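Local coordinates for protein chintase (PDB 7FBT) that probably hydrolyses the beta-1,4 linkages of chitin, as a fungal endochitinase of glycoside hydrolase family 18, at residues A[262-267]-A[283-288]. Numbering follows the deposited sequence.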
loop_
_atom_site.group_PDB
_atom_site.type_symbol
_atom_site.label_atom_id
_atom_site.label_comp_id
_atom_site.label_asym_id
_atom_site.label_seq_id
_atom_site.Cartn_x
_atom_site.Cartn_y
_atom_site.Cartn_z
ATOM N N LYS A 262 20.114 11.227 5.930
ATOM C CA LYS A 262 19.037 11.069 6.896
ATOM C C LYS A 262 17.925 12.081 6.655
ATOM O O LYS A 262 18.175 13.228 6.275
ATOM C CB LYS A 262 19.581 11.223 8.318
ATOM C CG LYS A 262 18.513 11.339 9.409
ATOM C CD LYS A 262 19.131 11.602 10.773
ATOM C CE LYS A 262 18.080 11.570 11.868
ATOM N NZ LYS A 262 17.583 10.176 12.090
ATOM N N GLY A 263 16.688 11.651 6.881
ATOM C CA GLY A 263 15.566 12.566 6.804
ATOM C C GLY A 263 15.397 13.386 8.068
ATOM O O GLY A 263 16.355 13.989 8.561
ATOM N N ASP A 264 14.179 13.403 8.605
ATOM C CA ASP A 264 13.886 14.120 9.841
ATOM C C ASP A 264 14.009 13.221 11.070
ATOM O O ASP A 264 14.775 12.251 11.060
ATOM C CB ASP A 264 12.495 14.745 9.754
ATOM C CG ASP A 264 11.421 13.727 9.428
ATOM O OD1 ASP A 264 11.705 12.507 9.468
ATOM O OD2 ASP A 264 10.273 14.146 9.165
ATOM N N SER A 265 13.260 13.526 12.135
ATOM C CA SER A 265 13.436 12.792 13.387
ATOM C C SER A 265 12.867 11.377 13.326
ATOM O O SER A 265 13.292 10.520 14.107
ATOM C CB SER A 265 12.799 13.559 14.548
ATOM O OG SER A 265 11.386 13.496 14.495
ATOM N N THR A 266 11.915 11.111 12.428
ATOM C CA THR A 266 11.410 9.754 12.256
ATOM C C THR A 266 12.286 8.889 11.364
ATOM O O THR A 266 12.100 7.669 11.345
ATOM C CB THR A 266 9.982 9.760 11.696
ATOM O OG1 THR A 266 9.980 10.251 10.342
ATOM C CG2 THR A 266 9.010 10.519 12.598
ATOM N N ASP A 267 13.228 9.468 10.627
ATOM C CA ASP A 267 14.080 8.645 9.773
ATOM C C ASP A 267 15.201 8.078 10.637
ATOM O O ASP A 267 16.265 8.677 10.800
ATOM C CB ASP A 267 14.615 9.442 8.591
ATOM C CG ASP A 267 15.349 8.571 7.599
ATOM O OD1 ASP A 267 15.147 7.338 7.632
ATOM O OD2 ASP A 267 16.106 9.110 6.775
ATOM N N GLY A 283 15.629 8.747 4.240
ATOM C CA GLY A 283 15.528 10.104 3.750
ATOM C C GLY A 283 14.176 10.732 3.974
ATOM O O GLY A 283 13.872 11.758 3.362
ATOM N N GLN A 284 13.362 10.155 4.851
ATOM C CA GLN A 284 11.973 10.558 4.998
ATOM C C GLN A 284 11.830 11.853 5.791
ATOM O O GLN A 284 12.497 12.063 6.807
ATOM C CB GLN A 284 11.181 9.442 5.680
ATOM C CG GLN A 284 9.724 9.378 5.280
ATOM C CD GLN A 284 8.964 8.295 6.025
ATOM O OE1 GLN A 284 8.652 7.247 5.462
ATOM N NE2 GLN A 284 8.659 8.545 7.293
ATOM N N TYR A 285 10.957 12.726 5.294
ATOM C CA TYR A 285 10.412 13.886 5.992
ATOM C C TYR A 285 8.902 13.751 5.947
ATOM O O TYR A 285 8.302 13.888 4.879
ATOM C CB TYR A 285 10.839 15.199 5.333
ATOM C CG TYR A 285 12.217 15.675 5.692
ATOM C CD1 TYR A 285 13.334 15.095 5.126
ATOM C CD2 TYR A 285 12.397 16.765 6.531
ATOM C CE1 TYR A 285 14.597 15.534 5.449
ATOM C CE2 TYR A 285 13.658 17.226 6.841
ATOM C CZ TYR A 285 14.758 16.604 6.289
ATOM O OH TYR A 285 16.033 17.031 6.579
ATOM N N ILE A 286 8.283 13.477 7.090
ATOM C CA ILE A 286 6.833 13.418 7.083
ATOM C C ILE A 286 6.271 14.831 6.983
ATOM O O ILE A 286 6.957 15.825 7.248
ATOM C CB ILE A 286 6.295 12.676 8.317
ATOM C CG1 ILE A 286 6.512 13.493 9.591
ATOM C CG2 ILE A 286 6.939 11.291 8.427
ATOM C CD1 ILE A 286 5.517 13.161 10.681
ATOM N N TRP A 287 5.003 14.918 6.564
ATOM C CA TRP A 287 4.400 16.222 6.292
ATOM C C TRP A 287 4.474 17.140 7.500
ATOM O O TRP A 287 4.500 18.364 7.350
ATOM C CB TRP A 287 2.942 16.061 5.866
ATOM C CG TRP A 287 2.165 17.349 5.961
ATOM C CD1 TRP A 287 1.180 17.653 6.858
ATOM C CD2 TRP A 287 2.335 18.513 5.145
ATOM N NE1 TRP A 287 0.719 18.929 6.640
ATOM C CE2 TRP A 287 1.413 19.479 5.596
ATOM C CE3 TRP A 287 3.175 18.831 4.073
ATOM C CZ2 TRP A 287 1.307 20.742 5.012
ATOM C CZ3 TRP A 287 3.070 20.088 3.495
ATOM C CH2 TRP A 287 2.141 21.024 3.965
ATOM N N ARG A 288 4.527 16.566 8.696
ATOM C CA ARG A 288 4.440 17.359 9.914
ATOM C C ARG A 288 5.724 18.143 10.152
ATOM O O ARG A 288 5.685 19.294 10.607
ATOM C CB ARG A 288 4.133 16.418 11.064
ATOM C CG ARG A 288 3.321 16.988 12.154
ATOM C CD ARG A 288 2.703 15.825 12.885
ATOM N NE ARG A 288 3.571 15.237 13.900
ATOM C CZ ARG A 288 3.722 13.929 14.076
ATOM N NH1 ARG A 288 3.054 13.081 13.305
ATOM N NH2 ARG A 288 4.526 13.470 15.026
#
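Gly-263 and Asp-264 run beside Gly-283 to Tyr-285, joined by a nearly straight backbone bond from Asp-264 N to Gln-284 O (2.8 Å, 160° at the hydrogen), before residues 264-267 fold into a type I beta turn. Gly-263 suits this close approach, since its CA lies 3.1 Å from Gln-284 O, where a CB would collide with that oxygen.

The carboxylate of Asp-264 bridges the two segments. With CG set between the backbone N and the carbonyl carbon (chi1 55°), OD2 accepts from Ile-286 N on its syn side, 32° out of the carboxylate plane (3.0 Å), and bonds more strongly to Thr-289 OG1 in helix 287-292. OD1 takes Thr-266 N and OG1 from the same face of its plane, the former closing an Asx turn. Asp-264 CB makes a CH-pi contact over one face of the Tyr-285 ring, 4.1 Å from its centroid; Asp-264 N sits 3.8 Å above the ring centre, and CE1 approaches Gly-263 CA (3.4 Å).

Asp-267 OD2 gathers two amides, Gly-263 N through its anti lone pair and Gly-283 N from above the carboxylate plane (2.6 Å each). At the positive phi of Gly-283 a CB would jam against the preceding carbonyl O.

Ile-286 stands at the N-cap position of helix 287-292. Strand 284-286 pairs antiparallel with TIM-barrel strand 228-238, consistent with the insertion after the seventh barrel strand in many family 18 chitinases.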